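PDB 3JS6: ParM protein from Staphylococcus aureus, which probably forms actin-like filaments that drive the segregation of plasmid DNA into daughter cells. Local coordinates for residues D50-I55 with E144-A149; M120-I125 with A161-T166; T196-Y201 with E210-N215. All coordinates share one frame; numbering follows the deposited sequence.

In the fold
From the N terminus, strand 52-56 is laid down first; contact 1 closes a loop of nearly ninety residues when strand 141-145 returns beside it and turns into strand 148-161. Before that return the chain has already run through strand 111-120 to the first half of contact 2, which the end of strand 148-161 and the start of helix 162-169 complete. The two closures therefore cross, although their nearest atoms are about 21 Å apart, and both belong to the N-terminal actin-like half. Contact 3 follows in series as a local hairpin of the C-terminal half. It meets contact 2 where P163 packs on D199 and Y201, joining the two halves.

Contact 1 (D50-I55 with E144-A149); sequences DVSEFI and EIDGIA
The carboxylate of D146 grips the start of strand 52-56 with both oxygens. OD1 of D146 accepts a bond from S52 OG (2.9 Å) on its syn side, though tilted well out of the carboxylate plane; OD2 of D146 takes the N-H of E53 at 2.8 Å from above that plane. With CG anti to the carbonyl carbon (chi1 -67°), D146 swings its carboxylate toward S52 and E53.

Backbone bonds tie strand 52-56 to strand 141-145 in the mixed sheet of the N-terminal actin-like half. D146 N gives to E53 O (2.8 Å), and I55 and E144 are joined by two N-H...O bonds, one in each direction. F54 and I145 form the non-hydrogen-bonded pair. A CA-H...O contact runs from F54 CA to E144 O, matched by I145 CA to E53 O.

Apolar contact joins CE2 of F54 to CG1 of I145 (3.8 Å), and the ring also packs against helix 90-104. On the other face I55 and E144 run alongside, CD1 of I55 touching OE1 of E144 (3.6 Å).

A type I' turn, I145 to I148, leads into strand 148-161. R105 forms a salt bridge with D146 OD1 and bonds S52 OG, so the acid's charge is probably balanced where it holds the start of strand 52-56.

Contact 2 (M120-I125 with A161-T166); sequences MPSNEI and AQPMGT
Q162 reaches back over the peptide that joins M120, modelled as selenomethionine, to P121, and its side chain serves as a guide through the contact. CB lies 3.9 Å from O of M120, at the outer limit of touch. With the first torsion setting CG beside the backbone N (chi1 -41°), the next carbon swings in against the carbonyl: CG of Q162 is 2.9 Å from O of M120, a tight approach of carbon to oxygen. From there the chain extends along the peptide. CD is as near to C of M120 as to N of P121, and the terminal NE2 comes 3.6 Å from CA of M120 while also touching CD of P121. The amide end thus makes van der Waals contact with the backbone and the proline ring, which it crosses at a slant.

The same M120 oxygen accepts the backbone N-H of Q162 at 3.0 Å, from well above the carbonyl plane and with a bent N-H...O angle of 146°. This bond belongs to the last parallel bridge, M120 with A161, between strands 111-120 and 148-161. Beyond the bridge one chain enters a loop and the other enters helix 162-169.

Alongside, S122 OG sits 3.6 Å from CB of A161 and 3.5 Å from CD of P163, while the CG1-CD1 branch of I125 lies loosely against A161 N. P163 also packs on D199 and Y201 of strand 196-202, and thus lies where the two halves of the actin-like fold meet.

The chemistry implies that one carbonyl helps to hold the junction: M120 O receives the N-H of Q162, where strand gives way to helix, and CG of Q162 and CA of A161 lie against the same oxygen.

Contact 3 (T196-Y201 with E210-N215); sequences TIIDTY and ESFVIN
A beta hairpin at the rim of the C-terminal sheet brings strand 196-202 against strand 205-214, and I198 alongside F212 is its main side-chain pair. CB of I198 stands 3.9 Å from the centroid of the F212 ring and 19° off its normal, a CH-pi contact over one face, offset toward the rim. CG1 and CD1 of I198 pass along that rim, CG1 reaching CZ of F212 at 3.6 Å while CD1 meets CE2. F212 takes the crowded position, CG between the backbone N and the carbonyl carbon (chi1 58°), which carries the ring across its neighbour, while CD1 of I214 lies at the ring's edge.

Antiparallel pairing sets this register. I198 and F212 exchange two backbone bonds, as do T196 and I214, with I197 and V213 as the non-hydrogen-bonded pair between them. In the order of the five-stranded sheet, 205-214 is outermost within the chain and 196-202 is next, bonded in turn to strand 185-191. Helix 263-284 packs on the side bearing I198, F212 and I214.

Toward the hairpin's turn, side chains supplement the backbone bonds. S211 OG accepts the N-H of T200 at 3.1 Å in an almost straight bond (176°) and also bonds to V207 O. T200 OG1 donates to E210 O at 2.9 Å, from above the carbonyl plane, and pairs with S187 OG as well. CG2 of T200 touches OE1 of E210, whose other oxygen, OE2, forms a salt bridge with K185.

Contact 1 (D50-I55 with E144-A149)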
ATOM      1  N   ASP A  50     -19.234   7.645  -1.964  1.00 25.11           N
ATOM      2  CA  ASP A  50     -18.339   6.681  -1.333  1.00 30.66           C
ATOM      3  C   ASP A  50     -17.401   7.435  -0.399  1.00 21.49           C
ATOM      4  O   ASP A  50     -16.213   7.651  -0.704  1.00 24.47           O
ATOM      5  CB  ASP A  50     -17.543   5.923  -2.399  1.00 35.19           C
ATOM      6  CG  ASP A  50     -16.725   4.782  -1.805  1.00 45.08           C
ATOM      7  OD1 ASP A  50     -16.946   4.471  -0.609  1.00 44.05           O
ATOM      8  OD2 ASP A  50     -15.878   4.199  -2.526  1.00 43.60           O
ATOM      9  N   VAL A  51     -17.963   7.891   0.714  1.00 22.24           N
ATOM     10  CA  VAL A  51     -17.202   8.633   1.713  1.00 22.31           C
ATOM     11  C   VAL A  51     -17.935   8.469   3.043  1.00 25.48           C
ATOM     12  O   VAL A  51     -19.161   8.389   3.071  1.00 24.39           O
ATOM     13  CB  VAL A  51     -17.085  10.139   1.316  1.00 27.81           C
ATOM     14  CG1 VAL A  51     -18.459  10.786   1.279  1.00 21.66           C
ATOM     15  CG2 VAL A  51     -16.183  10.885   2.309  1.00 30.13           C
ATOM     16  N   SER A  52     -17.189   8.399   4.140  1.00 21.14           N
ATOM     17  CA  SER A  52     -17.791   8.232   5.459  1.00 24.28           C
ATOM     18  C   SER A  52     -17.385   9.307   6.457  1.00 21.80           C
ATOM     19  O   SER A  52     -16.420  10.039   6.251  1.00 24.05           O
ATOM     20  CB  SER A  52     -17.423   6.856   6.033  1.00 22.21           C
ATOM     21  OG  SER A  52     -17.965   5.818   5.248  1.00 26.75           O
ATOM     22  N   GLU A  53     -18.148   9.394   7.537  1.00 25.04           N
ATOM     23  CA  GLU A  53     -17.896  10.359   8.600  1.00 25.84           C
ATOM     24  C   GLU A  53     -17.367   9.604   9.787  1.00 23.53           C
ATOM     25  O   GLU A  53     -17.919   8.555  10.146  1.00 19.96           O
ATOM     26  CB  GLU A  53     -19.182  11.086   8.993  1.00 26.71           C
ATOM     27  CG  GLU A  53     -19.829  11.832   7.854  1.00 32.85           C
ATOM     28  CD  GLU A  53     -21.066  12.596   8.297  1.00 48.22           C
ATOM     29  OE1 GLU A  53     -21.720  12.170   9.280  1.00 43.56           O
ATOM     30  OE2 GLU A  53     -21.389  13.617   7.655  1.00 47.84           O
ATOM     31  N   PHE A  54     -16.302  10.135  10.392  1.00 23.50           N
ATOM     32  CA  PHE A  54     -15.668   9.500  11.542  1.00 23.54           C
ATOM     33  C   PHE A  54     -15.574  10.416  12.761  1.00 23.30           C
ATOM     34  O   PHE A  54     -15.070  11.545  12.665  1.00 22.04           O
ATOM     35  CB  PHE A  54     -14.242   9.049  11.185  1.00 19.46           C
ATOM     36  CG  PHE A  54     -14.179   8.092  10.033  1.00 26.02           C
ATOM     37  CD1 PHE A  54     -14.342   8.531   8.719  1.00 19.77           C
ATOM     38  CD2 PHE A  54     -13.992   6.736  10.265  1.00 18.42           C
ATOM     39  CE1 PHE A  54     -14.319   7.617   7.662  1.00 15.05           C
ATOM     40  CE2 PHE A  54     -13.972   5.826   9.213  1.00 20.15           C
ATOM     41  CZ  PHE A  54     -14.135   6.271   7.914  1.00 20.70           C
ATOM     42  N   ILE A  55     -16.066   9.924  13.899  1.00 20.01           N
ATOM     43  CA  ILE A  55     -15.963  10.660  15.166  1.00 21.93           C
ATOM     44  C   ILE A  55     -15.129   9.761  16.065  1.00 21.81           C
ATOM     45  O   ILE A  55     -15.503   8.603  16.338  1.00 20.00           O
ATOM     46  CB  ILE A  55     -17.331  10.922  15.799  1.00 23.67           C
ATOM     47  CG1 ILE A  55     -18.107  11.920  14.937  1.00 26.96           C
ATOM     48  CG2 ILE A  55     -17.155  11.497  17.204  1.00 26.92           C
ATOM     49  CD1 ILE A  55     -19.527  12.162  15.434  1.00 29.35           C
ATOM     50  N   GLU A 144     -16.842   6.098  15.676  1.00 17.54           N
ATOM     51  CA  GLU A 144     -18.209   6.078  15.191  1.00 22.89           C
ATOM     52  C   GLU A 144     -18.089   6.328  13.686  1.00 25.21           C
ATOM     53  O   GLU A 144     -17.598   7.390  13.269  1.00 22.61           O
ATOM     54  CB  GLU A 144     -18.995   7.211  15.861  1.00 26.72           C
ATOM     55  CG  GLU A 144     -20.493   7.083  15.774  1.00 36.65           C
ATOM     56  CD  GLU A 144     -21.192   8.381  16.100  1.00 47.41           C
ATOM     57  OE1 GLU A 144     -21.474   9.169  15.166  1.00 45.20           O
ATOM     58  OE2 GLU A 144     -21.447   8.619  17.294  1.00 47.46           O
ATOM     59  N   ILE A 145     -18.523   5.356  12.882  1.00 20.54           N
ATOM     60  CA  ILE A 145     -18.452   5.476  11.426  1.00 23.69           C
ATOM     61  C   ILE A 145     -19.877   5.650  10.933  1.00 25.42           C
ATOM     62  O   ILE A 145     -20.728   4.780  11.172  1.00 19.92           O
ATOM     63  CB  ILE A 145     -17.840   4.214  10.755  1.00 21.19           C
ATOM     64  CG1 ILE A 145     -16.475   3.899  11.362  1.00 21.85           C
ATOM     65  CG2 ILE A 145     -17.649   4.477   9.242  1.00 20.34           C
ATOM     66  CD1 ILE A 145     -16.512   2.941  12.554  1.00 25.40           C
ATOM     67  N   ASP A 146     -20.138   6.778  10.281  1.00 21.34           N
ATOM     68  CA  ASP A 146     -21.477   7.079   9.786  1.00 25.81           C
ATOM     69  C   ASP A 146     -22.522   6.802  10.881  1.00 30.20           C
ATOM     70  O   ASP A 146     -23.543   6.142  10.645  1.00 24.99           O
ATOM     71  CB  ASP A 146     -21.749   6.240   8.530  1.00 25.64           C
ATOM     72  CG  ASP A 146     -20.865   6.648   7.363  1.00 29.03           C
ATOM     73  OD1 ASP A 146     -20.534   5.781   6.528  1.00 35.83           O
ATOM     74  OD2 ASP A 146     -20.502   7.846   7.281  1.00 25.88           O
ATOM     75  N   GLY A 147     -22.238   7.299  12.086  1.00 33.16           N
ATOM     76  CA  GLY A 147     -23.138   7.126  13.218  1.00 30.95           C
ATOM     77  C   GLY A 147     -23.113   5.791  13.964  1.00 33.85           C
ATOM     78  O   GLY A 147     -23.765   5.657  14.984  1.00 35.21           O
ATOM     79  N   ILE A 148     -22.367   4.806  13.480  1.00 30.23           N
ATOM     80  CA  ILE A 148     -22.320   3.500  14.139  1.00 31.03           C
ATOM     81  C   ILE A 148     -21.069   3.358  15.017  1.00 30.24           C
ATOM     82  O   ILE A 148     -19.953   3.340  14.515  1.00 21.83           O
ATOM     83  CB  ILE A 148     -22.326   2.352  13.095  1.00 29.76           C
ATOM     84  CG1 ILE A 148     -23.542   2.474  12.167  1.00 31.81           C
ATOM     85  CG2 ILE A 148     -22.309   1.009  13.796  1.00 29.40           C
ATOM     86  CD1 ILE A 148     -24.891   2.348  12.881  1.00 36.27           C
ATOM     87  N   ALA A 149     -21.266   3.236  16.329  1.00 29.49           N
ATOM     88  CA  ALA A 149     -20.164   3.116  17.282  1.00 31.02           C
ATOM     89  C   ALA A 149     -19.502   1.744  17.304  1.00 32.04           C
ATOM     90  O   ALA A 149     -20.175   0.721  17.417  1.00 28.29           O
ATOM     91  CB  ALA A 149     -20.659   3.463  18.710  1.00 24.40           C
TER

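Contact 2 (M120-I125 with A161-T166)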
HETATM    1  N   MSE A 120       6.225  -0.615   6.759  1.00 24.22           N
HETATM    2  CA  MSE A 120       6.790   0.728   6.707  1.00 26.32           C
HETATM    3  C   MSE A 120       8.048   0.674   5.860  1.00 31.62           C
HETATM    4  O   MSE A 120       8.560  -0.422   5.579  1.00 27.98           O
HETATM    5  CB  MSE A 120       7.084   1.267   8.121  1.00 29.22           C
HETATM    6  CG  MSE A 120       7.833   0.351   9.053  1.00 35.56           C
HETATM    7 SE   MSE A 120       8.124   1.165  10.822  1.00 41.15          SE
HETATM    8  CE  MSE A 120       6.548   0.673  11.766  1.00 60.19           C
ATOM      9  N   PRO A 121       8.542   1.844   5.394  1.00 36.20           N
ATOM     10  CA  PRO A 121       9.755   1.885   4.564  1.00 34.34           C
ATOM     11  C   PRO A 121      10.869   1.074   5.209  1.00 27.66           C
ATOM     12  O   PRO A 121      11.054   1.124   6.417  1.00 31.89           O
ATOM     13  CB  PRO A 121      10.086   3.374   4.507  1.00 34.16           C
ATOM     14  CG  PRO A 121       8.710   4.003   4.533  1.00 38.76           C
ATOM     15  CD  PRO A 121       8.016   3.205   5.620  1.00 31.86           C
ATOM     16  N   SER A 122      11.606   0.331   4.393  1.00 39.13           N
ATOM     17  CA  SER A 122      12.689  -0.501   4.900  1.00 39.55           C
ATOM     18  C   SER A 122      13.688   0.301   5.715  1.00 36.91           C
ATOM     19  O   SER A 122      14.227  -0.189   6.704  1.00 42.65           O
ATOM     20  CB  SER A 122      13.415  -1.192   3.736  1.00 48.02           C
ATOM     21  OG  SER A 122      12.521  -1.972   2.955  1.00 60.64           O
ATOM     22  N   ASN A 123      13.931   1.543   5.317  1.00 37.34           N
ATOM     23  CA  ASN A 123      14.905   2.359   6.030  1.00 46.46           C
ATOM     24  C   ASN A 123      14.490   2.860   7.412  1.00 46.52           C
ATOM     25  O   ASN A 123      15.313   3.398   8.131  1.00 48.24           O
ATOM     26  CB  ASN A 123      15.353   3.544   5.154  1.00 49.28           C
ATOM     27  CG  ASN A 123      14.245   4.548   4.901  1.00 49.72           C
ATOM     28  OD1 ASN A 123      14.450   5.542   4.210  1.00 61.16           O
ATOM     29  ND2 ASN A 123      13.072   4.298   5.459  1.00 55.88           N
ATOM     30  N   GLU A 124      13.229   2.700   7.799  1.00 47.18           N
ATOM     31  CA  GLU A 124      12.826   3.157   9.131  1.00 43.70           C
ATOM     32  C   GLU A 124      12.446   1.994  10.033  1.00 37.85           C
ATOM     33  O   GLU A 124      12.209   2.167  11.231  1.00 34.73           O
ATOM     34  CB  GLU A 124      11.662   4.151   9.044  1.00 46.39           C
ATOM     35  CG  GLU A 124      10.978   4.223   7.698  1.00 53.11           C
ATOM     36  CD  GLU A 124       9.898   5.299   7.649  1.00 58.78           C
ATOM     37  OE1 GLU A 124       8.937   5.217   8.445  1.00 55.47           O
ATOM     38  OE2 GLU A 124      10.010   6.224   6.816  1.00 53.53           O
ATOM     39  N   ILE A 125      12.442   0.806   9.442  1.00 41.95           N
ATOM     40  CA  ILE A 125      12.060  -0.437  10.104  1.00 53.25           C
ATOM     41  C   ILE A 125      13.002  -0.946  11.197  1.00 56.47           C
ATOM     42  O   ILE A 125      13.559  -2.034  11.091  1.00 66.15           O
ATOM     43  CB  ILE A 125      11.856  -1.554   9.037  1.00 52.19           C
ATOM     44  CG1 ILE A 125      11.146  -2.756   9.651  1.00 56.72           C
ATOM     45  CG2 ILE A 125      13.195  -1.970   8.449  1.00 62.35           C
ATOM     46  CD1 ILE A 125       9.738  -2.461  10.081  1.00 46.10           C
ATOM     47  N   ALA A 161       9.046  -4.648   6.849  1.00 26.03           N
ATOM     48  CA  ALA A 161       9.472  -3.751   5.761  1.00 32.58           C
ATOM     49  C   ALA A 161       8.467  -3.944   4.620  1.00 28.25           C
ATOM     50  O   ALA A 161       8.070  -5.070   4.324  1.00 34.87           O
ATOM     51  CB  ALA A 161      10.885  -4.118   5.293  1.00 36.79           C
ATOM     52  N   GLN A 162       8.068  -2.867   3.958  1.00 32.71           N
ATOM     53  CA  GLN A 162       7.052  -2.967   2.906  1.00 38.69           C
ATOM     54  C   GLN A 162       7.245  -4.009   1.815  1.00 36.98           C
ATOM     55  O   GLN A 162       6.290  -4.714   1.453  1.00 36.47           O
ATOM     56  CB  GLN A 162       6.830  -1.604   2.258  1.00 44.06           C
ATOM     57  CG  GLN A 162       6.804  -0.487   3.250  1.00 48.33           C
ATOM     58  CD  GLN A 162       6.220   0.777   2.673  1.00 57.31           C
ATOM     59  OE1 GLN A 162       6.554   1.181   1.549  1.00 50.43           O
ATOM     60  NE2 GLN A 162       5.345   1.416   3.439  1.00 44.30           N
ATOM     61  N   PRO A 163       8.467  -4.114   1.255  1.00 29.02           N
ATOM     62  CA  PRO A 163       8.682  -5.111   0.201  1.00 36.80           C
ATOM     63  C   PRO A 163       8.415  -6.523   0.706  1.00 33.43           C
ATOM     64  O   PRO A 163       8.154  -7.419  -0.092  1.00 30.16           O
ATOM     65  CB  PRO A 163      10.158  -4.917  -0.190  1.00 30.91           C
ATOM     66  CG  PRO A 163      10.426  -3.480   0.160  1.00 34.57           C
ATOM     67  CD  PRO A 163       9.685  -3.314   1.485  1.00 38.29           C
HETATM   68  N   MSE A 164       8.493  -6.723   2.024  1.00 24.86           N
HETATM   69  CA  MSE A 164       8.263  -8.060   2.590  1.00 29.71           C
HETATM   70  C   MSE A 164       6.811  -8.514   2.435  1.00 26.95           C
HETATM   71  O   MSE A 164       6.536  -9.709   2.300  1.00 25.75           O
HETATM   72  CB  MSE A 164       8.635  -8.107   4.074  1.00 27.67           C
HETATM   73  CG  MSE A 164       9.727  -9.112   4.422  1.00 51.29           C
HETATM   74 SE   MSE A 164       9.527 -10.919   3.668  1.00 50.46          SE
HETATM   75  CE  MSE A 164      11.225 -11.628   4.308  1.00 58.23           C
ATOM     76  N   GLY A 165       5.884  -7.563   2.476  1.00 23.29           N
ATOM     77  CA  GLY A 165       4.489  -7.915   2.326  1.00 23.58           C
ATOM     78  C   GLY A 165       4.289  -8.520   0.956  1.00 21.49           C
ATOM     79  O   GLY A 165       3.606  -9.521   0.790  1.00 21.16           O
ATOM     80  N   THR A 166       4.908  -7.895  -0.033  1.00 20.14           N
ATOM     81  CA  THR A 166       4.830  -8.349  -1.410  1.00 24.93           C
ATOM     82  C   THR A 166       5.437  -9.747  -1.549  1.00 21.22           C
ATOM     83  O   THR A 166       4.825 -10.633  -2.116  1.00 24.24           O
ATOM     84  CB  THR A 166       5.549  -7.331  -2.328  1.00 23.25           C
ATOM     85  OG1 THR A 166       4.847  -6.080  -2.267  1.00 36.03           O
ATOM     86  CG2 THR A 166       5.573  -7.808  -3.770  1.00 27.63           C
TER

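Contact 3 (T196-Y201 with E210-N215)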
ATOM      1  N   THR A 196      11.309   3.755  -9.413  1.00 28.73           N
ATOM      2  CA  THR A 196      11.283   2.320  -9.686  1.00 33.88           C
ATOM      3  C   THR A 196      12.234   1.740  -8.650  1.00 32.64           C
ATOM      4  O   THR A 196      13.435   1.985  -8.681  1.00 30.39           O
ATOM      5  CB  THR A 196      11.774   2.008 -11.101  1.00 33.51           C
ATOM      6  OG1 THR A 196      10.883   2.606 -12.045  1.00 30.96           O
ATOM      7  CG2 THR A 196      11.821   0.498 -11.334  1.00 32.26           C
ATOM      8  N   ILE A 197      11.675   0.984  -7.714  1.00 32.42           N
ATOM      9  CA  ILE A 197      12.438   0.431  -6.606  1.00 27.88           C
ATOM     10  C   ILE A 197      12.771  -1.056  -6.689  1.00 28.81           C
ATOM     11  O   ILE A 197      11.897  -1.871  -6.967  1.00 29.28           O
ATOM     12  CB  ILE A 197      11.649   0.631  -5.280  1.00 36.86           C
ATOM     13  CG1 ILE A 197      10.997   2.013  -5.254  1.00 39.87           C
ATOM     14  CG2 ILE A 197      12.559   0.432  -4.085  1.00 33.52           C
ATOM     15  CD1 ILE A 197      11.965   3.141  -5.279  1.00 47.99           C
ATOM     16  N   ILE A 198      14.025  -1.408  -6.423  1.00 24.58           N
ATOM     17  CA  ILE A 198      14.426  -2.812  -6.409  1.00 20.37           C
ATOM     18  C   ILE A 198      14.928  -3.132  -5.011  1.00 30.09           C
ATOM     19  O   ILE A 198      15.812  -2.440  -4.489  1.00 25.66           O
ATOM     20  CB  ILE A 198      15.551  -3.119  -7.409  1.00 26.09           C
ATOM     21  CG1 ILE A 198      15.026  -3.067  -8.852  1.00 30.64           C
ATOM     22  CG2 ILE A 198      16.121  -4.518  -7.130  1.00 24.08           C
ATOM     23  CD1 ILE A 198      14.495  -1.706  -9.312  1.00 37.14           C
ATOM     24  N   ASP A 199      14.342  -4.163  -4.398  1.00 20.50           N
ATOM     25  CA  ASP A 199      14.720  -4.618  -3.071  1.00 26.04           C
ATOM     26  C   ASP A 199      15.056  -6.084  -3.212  1.00 26.53           C
ATOM     27  O   ASP A 199      14.228  -6.885  -3.661  1.00 26.21           O
ATOM     28  CB  ASP A 199      13.559  -4.442  -2.078  1.00 24.27           C
ATOM     29  CG  ASP A 199      13.426  -3.012  -1.609  1.00 33.36           C
ATOM     30  OD1 ASP A 199      14.277  -2.559  -0.826  1.00 33.20           O
ATOM     31  OD2 ASP A 199      12.486  -2.324  -2.044  1.00 38.83           O
ATOM     32  N   THR A 200      16.269  -6.431  -2.817  1.00 21.95           N
ATOM     33  CA  THR A 200      16.746  -7.802  -2.932  1.00 20.43           C
ATOM     34  C   THR A 200      16.857  -8.500  -1.587  1.00 26.18           C
ATOM     35  O   THR A 200      17.303  -7.922  -0.599  1.00 28.00           O
ATOM     36  CB  THR A 200      18.082  -7.803  -3.678  1.00 24.39           C
ATOM     37  OG1 THR A 200      17.842  -7.376  -5.030  1.00 27.35           O
ATOM     38  CG2 THR A 200      18.712  -9.173  -3.694  1.00 25.63           C
ATOM     39  N   TYR A 201      16.418  -9.748  -1.565  1.00 24.13           N
ATOM     40  CA  TYR A 201      16.411 -10.563  -0.364  1.00 20.79           C
ATOM     41  C   TYR A 201      17.170 -11.855  -0.595  1.00 24.70           C
ATOM     42  O   TYR A 201      17.059 -12.468  -1.651  1.00 28.87           O
ATOM     43  CB  TYR A 201      14.954 -10.890   0.026  1.00 23.54           C
ATOM     44  CG  TYR A 201      14.211  -9.744   0.676  1.00 25.77           C
ATOM     45  CD1 TYR A 201      13.831  -8.612  -0.048  1.00 32.73           C
ATOM     46  CD2 TYR A 201      13.943  -9.770   2.041  1.00 27.69           C
ATOM     47  CE1 TYR A 201      13.201  -7.527   0.587  1.00 29.77           C
ATOM     48  CE2 TYR A 201      13.325  -8.708   2.679  1.00 35.25           C
ATOM     49  CZ  TYR A 201      12.960  -7.586   1.954  1.00 38.61           C
ATOM     50  OH  TYR A 201      12.383  -6.525   2.626  1.00 43.94           O
ATOM     51  N   GLU A 210      22.485  -4.892  -2.636  1.00 35.36           N
ATOM     52  CA  GLU A 210      21.920  -5.281  -3.930  1.00 33.46           C
ATOM     53  C   GLU A 210      20.528  -4.708  -4.176  1.00 34.42           C
ATOM     54  O   GLU A 210      19.759  -5.234  -4.975  1.00 29.11           O
ATOM     55  CB  GLU A 210      21.876  -6.802  -4.051  1.00 30.69           C
ATOM     56  CG  GLU A 210      23.227  -7.487  -3.817  1.00 42.65           C
ATOM     57  CD  GLU A 210      23.135  -9.001  -3.920  1.00 47.49           C
ATOM     58  OE1 GLU A 210      22.232  -9.595  -3.293  1.00 45.96           O
ATOM     59  OE2 GLU A 210      23.970  -9.598  -4.623  1.00 55.15           O
ATOM     60  N   SER A 211      20.210  -3.626  -3.475  1.00 30.98           N
ATOM     61  CA  SER A 211      18.920  -2.955  -3.621  1.00 29.18           C
ATOM     62  C   SER A 211      19.220  -1.557  -4.142  1.00 30.95           C
ATOM     63  O   SER A 211      20.302  -1.019  -3.891  1.00 31.06           O
ATOM     64  CB  SER A 211      18.224  -2.881  -2.260  1.00 27.94           C
ATOM     65  OG  SER A 211      18.099  -4.195  -1.733  1.00 26.00           O
ATOM     66  N   PHE A 212      18.294  -0.976  -4.892  1.00 29.38           N
ATOM     67  CA  PHE A 212      18.520   0.366  -5.413  1.00 33.28           C
ATOM     68  C   PHE A 212      17.236   1.020  -5.872  1.00 34.93           C
ATOM     69  O   PHE A 212      16.174   0.380  -5.915  1.00 26.47           O
ATOM     70  CB  PHE A 212      19.531   0.345  -6.576  1.00 25.87           C
ATOM     71  CG  PHE A 212      19.129  -0.533  -7.726  1.00 29.71           C
ATOM     72  CD1 PHE A 212      19.343  -1.913  -7.672  1.00 33.50           C
ATOM     73  CD2 PHE A 212      18.540   0.013  -8.864  1.00 23.30           C
ATOM     74  CE1 PHE A 212      18.979  -2.741  -8.741  1.00 32.55           C
ATOM     75  CE2 PHE A 212      18.170  -0.799  -9.938  1.00 33.14           C
ATOM     76  CZ  PHE A 212      18.390  -2.187  -9.878  1.00 25.49           C
ATOM     77  N   VAL A 213      17.343   2.302  -6.214  1.00 28.29           N
ATOM     78  CA  VAL A 213      16.200   3.066  -6.691  1.00 28.85           C
ATOM     79  C   VAL A 213      16.543   3.875  -7.943  1.00 33.52           C
ATOM     80  O   VAL A 213      17.602   4.482  -8.017  1.00 31.42           O
ATOM     81  CB  VAL A 213      15.703   4.044  -5.628  1.00 28.59           C
ATOM     82  CG1 VAL A 213      14.488   4.806  -6.157  1.00 34.45           C
ATOM     83  CG2 VAL A 213      15.347   3.288  -4.349  1.00 32.79           C
ATOM     84  N   ILE A 214      15.645   3.854  -8.923  1.00 32.17           N
ATOM     85  CA  ILE A 214      15.806   4.609 -10.158  1.00 35.75           C
ATOM     86  C   ILE A 214      14.813   5.748  -9.953  1.00 36.14           C
ATOM     87  O   ILE A 214      13.653   5.508  -9.605  1.00 37.91           O
ATOM     88  CB  ILE A 214      15.404   3.770 -11.404  1.00 38.60           C
ATOM     89  CG1 ILE A 214      16.246   2.500 -11.477  1.00 35.57           C
ATOM     90  CG2 ILE A 214      15.581   4.588 -12.677  1.00 41.42           C
ATOM     91  CD1 ILE A 214      17.722   2.726 -11.316  1.00 48.66           C
ATOM     92  N   ASN A 215      15.258   6.986 -10.139  1.00 36.32           N
ATOM     93  CA  ASN A 215      14.377   8.127  -9.918  1.00 42.57           C
ATOM     94  C   ASN A 215      13.523   8.479 -11.125  1.00 45.89           C
ATOM     95  O   ASN A 215      13.432   9.645 -11.516  1.00 51.23           O
ATOM     96  CB  ASN A 215      15.190   9.346  -9.471  1.00 48.72           C
ATOM     97  CG  ASN A 215      14.332  10.400  -8.801  1.00 57.76           C
ATOM     98  OD1 ASN A 215      13.481  10.082  -7.963  1.00 55.97           O
ATOM     99  ND2 ASN A 215      14.560  11.669  -9.153  1.00 61.50           N
TER